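Variant surface glycoprotein MITat 1.13 (Trypanosoma brucei, PDB 6Z8H) probably forms, in many copies, the dense coat on the surface of the trypanosome, whose antigenic variation lets the parasite evade the host immune response. Local coordinates at residues C98-A112 / A270-S282. Sequence-based numbering, arbitrary orientation.
Sequences CRRELATARPLVQAA and AIRSAGASTPCSS. With SO4 (sulfate ion), chain G.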
# COMPACT_ATOMS: atom_id res chain seq x y z
N CYS A 98 12.96 -1.46 -16.75
CA CYS A 98 11.66 -1.77 -16.17
C CYS A 98 11.76 -1.92 -14.66
O CYS A 98 10.99 -1.31 -13.90
CB CYS A 98 11.16 -3.06 -16.84
SG CYS A 98 9.90 -3.93 -15.90
N ARG A 99 12.72 -2.71 -14.20
CA ARG A 99 12.88 -2.94 -12.78
C ARG A 99 13.31 -1.68 -12.05
O ARG A 99 12.81 -1.40 -10.95
CB ARG A 99 13.90 -4.05 -12.56
CG ARG A 99 13.40 -5.38 -12.92
CD ARG A 99 14.54 -6.38 -12.91
NE ARG A 99 14.00 -7.71 -13.07
CZ ARG A 99 14.77 -8.80 -13.28
NH1 ARG A 99 16.09 -8.68 -13.39
NH2 ARG A 99 14.20 -9.99 -13.42
N ARG A 100 14.17 -0.87 -12.65
CA ARG A 100 14.63 0.35 -11.98
C ARG A 100 13.52 1.37 -11.88
O ARG A 100 13.39 2.06 -10.86
CB ARG A 100 15.83 0.94 -12.71
CG ARG A 100 17.04 0.08 -12.53
CD ARG A 100 18.33 0.64 -13.15
NE ARG A 100 19.47 -0.22 -12.86
CZ ARG A 100 20.30 -0.06 -11.84
NH1 ARG A 100 20.13 0.94 -10.99
NH2 ARG A 100 21.32 -0.91 -11.67
N GLU A 101 12.69 1.46 -12.91
CA GLU A 101 11.54 2.35 -12.87
C GLU A 101 10.60 1.95 -11.75
O GLU A 101 10.03 2.82 -11.06
CB GLU A 101 10.84 2.33 -14.22
CG GLU A 101 11.57 3.17 -15.28
CD GLU A 101 10.91 3.15 -16.66
OE1 GLU A 101 9.97 2.34 -16.90
OE2 GLU A 101 11.36 3.93 -17.52
N LEU A 102 10.33 0.65 -11.61
CA LEU A 102 9.49 0.19 -10.52
C LEU A 102 10.10 0.49 -9.16
O LEU A 102 9.39 0.94 -8.26
CB LEU A 102 9.16 -1.29 -10.68
CG LEU A 102 8.15 -1.65 -11.76
CD1 LEU A 102 8.13 -3.09 -12.11
CD2 LEU A 102 6.76 -1.19 -11.28
N ALA A 103 11.40 0.28 -8.98
CA ALA A 103 12.02 0.54 -7.68
C ALA A 103 11.97 2.02 -7.32
O ALA A 103 11.77 2.37 -6.15
CB ALA A 103 13.46 0.03 -7.69
N THR A 104 12.09 2.91 -8.32
CA THR A 104 11.97 4.34 -8.05
C THR A 104 10.53 4.72 -7.68
O THR A 104 10.27 5.52 -6.76
CB THR A 104 12.45 5.14 -9.27
OG1 THR A 104 13.84 4.85 -9.49
CG2 THR A 104 12.28 6.65 -9.10
N ALA A 105 9.56 4.13 -8.39
CA ALA A 105 8.16 4.45 -8.15
C ALA A 105 7.66 3.88 -6.82
O ALA A 105 6.78 4.49 -6.19
CB ALA A 105 7.30 3.87 -9.26
N ARG A 106 8.18 2.73 -6.39
CA ARG A 106 7.62 1.97 -5.28
C ARG A 106 7.44 2.86 -4.05
O ARG A 106 6.31 2.94 -3.53
CB ARG A 106 8.47 0.72 -5.00
CG ARG A 106 8.01 -0.07 -3.77
CD ARG A 106 8.79 -1.39 -3.63
NE ARG A 106 8.43 -2.35 -4.68
CZ ARG A 106 9.26 -2.84 -5.60
NH1 ARG A 106 10.55 -2.49 -5.61
NH2 ARG A 106 8.80 -3.70 -6.52
N PRO A 107 8.47 3.53 -3.53
CA PRO A 107 8.26 4.30 -2.28
C PRO A 107 7.34 5.51 -2.46
O PRO A 107 6.69 5.94 -1.50
CB PRO A 107 9.67 4.73 -1.87
CG PRO A 107 10.48 4.67 -3.16
CD PRO A 107 9.90 3.52 -3.94
N LEU A 108 7.29 6.09 -3.66
CA LEU A 108 6.37 7.21 -3.90
C LEU A 108 4.93 6.73 -3.91
O LEU A 108 4.05 7.38 -3.34
CB LEU A 108 6.75 7.85 -5.23
CG LEU A 108 8.17 8.41 -5.29
CD1 LEU A 108 8.54 8.80 -6.72
CD2 LEU A 108 8.35 9.59 -4.37
N VAL A 109 4.65 5.58 -4.53
CA VAL A 109 3.31 5.03 -4.55
C VAL A 109 2.90 4.61 -3.15
O VAL A 109 1.78 4.90 -2.71
CB VAL A 109 3.23 3.87 -5.55
CG1 VAL A 109 1.90 3.13 -5.43
CG2 VAL A 109 3.45 4.37 -6.96
N GLN A 110 3.82 4.02 -2.40
CA GLN A 110 3.52 3.62 -1.03
C GLN A 110 3.19 4.83 -0.18
O GLN A 110 2.24 4.79 0.61
CB GLN A 110 4.70 2.86 -0.41
CG GLN A 110 4.92 1.43 -0.94
CD GLN A 110 6.26 0.85 -0.56
OE1 GLN A 110 7.20 1.57 -0.20
NE2 GLN A 110 6.37 -0.47 -0.67
N ALA A 111 3.95 5.93 -0.32
CA ALA A 111 3.68 7.12 0.48
C ALA A 111 2.32 7.71 0.15
O ALA A 111 1.61 8.20 1.05
CB ALA A 111 4.80 8.14 0.25
N ALA A 112 1.92 7.65 -1.13
CA ALA A 112 0.62 8.19 -1.53
C ALA A 112 -0.52 7.31 -1.03
O ALA A 112 -1.54 7.83 -0.55
CB ALA A 112 0.58 8.32 -3.05
N ALA A 270 4.10 14.21 -5.99
CA ALA A 270 5.46 13.67 -5.91
C ALA A 270 5.71 12.56 -6.92
O ALA A 270 6.82 12.41 -7.43
CB ALA A 270 5.75 13.16 -4.50
N ILE A 271 4.68 11.76 -7.20
CA ILE A 271 4.83 10.70 -8.18
C ILE A 271 5.03 11.32 -9.55
O ILE A 271 5.93 10.93 -10.30
CB ILE A 271 3.61 9.76 -8.17
CG1 ILE A 271 3.44 9.07 -6.82
CG2 ILE A 271 3.76 8.71 -9.29
CD1 ILE A 271 2.15 8.29 -6.72
N ARG A 272 4.21 12.31 -9.90
CA ARG A 272 4.32 12.96 -11.20
C ARG A 272 5.65 13.70 -11.34
O ARG A 272 6.30 13.63 -12.39
CB ARG A 272 3.15 13.92 -11.39
CG ARG A 272 1.79 13.27 -11.20
CD ARG A 272 0.67 14.12 -11.79
NE ARG A 272 0.67 15.44 -11.19
CZ ARG A 272 0.01 15.76 -10.09
NH1 ARG A 272 -0.72 14.86 -9.43
NH2 ARG A 272 0.08 17.00 -9.62
N SER A 273 6.11 14.36 -10.28
CA SER A 273 7.35 15.12 -10.37
C SER A 273 8.54 14.22 -10.62
O SER A 273 9.51 14.62 -11.28
CB SER A 273 7.57 15.92 -9.09
OG SER A 273 6.60 16.95 -8.98
N ALA A 274 8.49 12.99 -10.12
CA ALA A 274 9.56 12.02 -10.34
C ALA A 274 9.45 11.32 -11.68
O ALA A 274 10.33 10.53 -12.04
CB ALA A 274 9.55 10.99 -9.21
N GLY A 275 8.40 11.60 -12.45
CA GLY A 275 8.15 10.87 -13.67
C GLY A 275 7.86 9.40 -13.47
O GLY A 275 8.21 8.58 -14.32
N ALA A 276 7.23 9.05 -12.34
CA ALA A 276 7.07 7.67 -11.91
C ALA A 276 5.64 7.16 -12.04
O ALA A 276 5.30 6.13 -11.44
CB ALA A 276 7.55 7.51 -10.48
N SER A 277 4.79 7.86 -12.81
CA SER A 277 3.39 7.48 -12.89
C SER A 277 3.16 6.20 -13.68
O SER A 277 2.16 5.52 -13.46
CB SER A 277 2.57 8.61 -13.51
OG SER A 277 2.63 9.81 -12.76
N THR A 278 4.03 5.85 -14.62
CA THR A 278 3.79 4.72 -15.51
C THR A 278 5.06 3.90 -15.64
O THR A 278 5.65 3.80 -16.73
CB THR A 278 3.32 5.17 -16.90
OG1 THR A 278 4.24 6.11 -17.49
CG2 THR A 278 1.92 5.83 -16.87
N PRO A 279 5.51 3.30 -14.55
CA PRO A 279 6.76 2.52 -14.60
C PRO A 279 6.61 1.22 -15.36
O PRO A 279 5.55 0.60 -15.41
CB PRO A 279 7.04 2.22 -13.12
CG PRO A 279 5.65 2.19 -12.49
CD PRO A 279 4.86 3.27 -13.23
N CYS A 280 7.72 0.79 -15.97
CA CYS A 280 7.80 -0.51 -16.65
C CYS A 280 6.69 -0.66 -17.69
O CYS A 280 5.96 -1.66 -17.72
CB CYS A 280 7.76 -1.68 -15.67
SG CYS A 280 8.14 -3.24 -16.62
N SER A 281 6.56 0.34 -18.56
CA SER A 281 5.54 0.26 -19.60
C SER A 281 6.01 -0.50 -20.84
O SER A 281 5.17 -0.83 -21.69
CB SER A 281 5.06 1.65 -20.03
OG SER A 281 6.07 2.42 -20.63
N SER A 282 7.31 -0.80 -20.98
CA SER A 282 7.85 -1.40 -22.19
C SER A 282 7.93 -2.91 -22.01
O SER A 282 8.23 -3.40 -20.92
CB SER A 282 9.24 -0.85 -22.47
OG SER A 282 9.19 0.53 -22.76
S SO4 G . 4.87 -3.66 -4.47
O1 SO4 G . 6.04 -3.45 -3.65
O2 SO4 G . 5.27 -3.82 -5.84
O3 SO4 G . 3.99 -2.52 -4.35
O4 SO4 G . 4.18 -4.84 -4.03
O HOH W 1 7.71 3.20 -18.40
O HOH W 2 9.64 0.30 -19.28
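Cys98 and Cys280 join in a disulfide that fastens the loop following helix 260-273 to the middle of the long helix 78-129, and a largely apolar seam runs from it toward Ala112. Cys98 SG and Cys280 SG are 2.0 Å apart, with chi3 at -86°, and both cysteines hold SG anti to their backbone N. Next along the helix, Glu101 takes the N-H of Cys280: the bond from Cys280 N to Glu101 OE1 is 2.9 Å long with an angle of 151° at the hydrogen, and it meets the anti lone pair of OE1. Two waters also donate to this oxygen; the nearer bridges to Thr278 O and Ser281 N, the other to Ser282 N, so one carboxylate oxygen accepts three bonds and is tied, directly or through water, to residues 278-282. Helix 78-129 belongs to the elongated helical bundle of an A-type VSG N-terminal domain, with helix 34-75 packed against Cys98, Leu102 and Arg106. Pro279 CG lies 3.8 Å from CD2 of Leu102, the two side chains crossing nearly at right angles, and also touches CB of Ala105. Small residues let the backbones approach here, with CB of Ala105 and CB of Ala276 3.8 Å apart. A Schellman motif at Gly275, with positive phi, ends helix 260-273. Beyond it, Leu108 presses CD1 tightly on Ala274 CB (3.5 Å), while Ile271 lays CG1 against Leu108 CB and CD1 against Val109 and Ala112. Elsewhere Arg106 NE donates to a sulfate, probably from the crystallisation liquor, that Tyr52 and the second subunit's Arg106 and Tyr52 also bind.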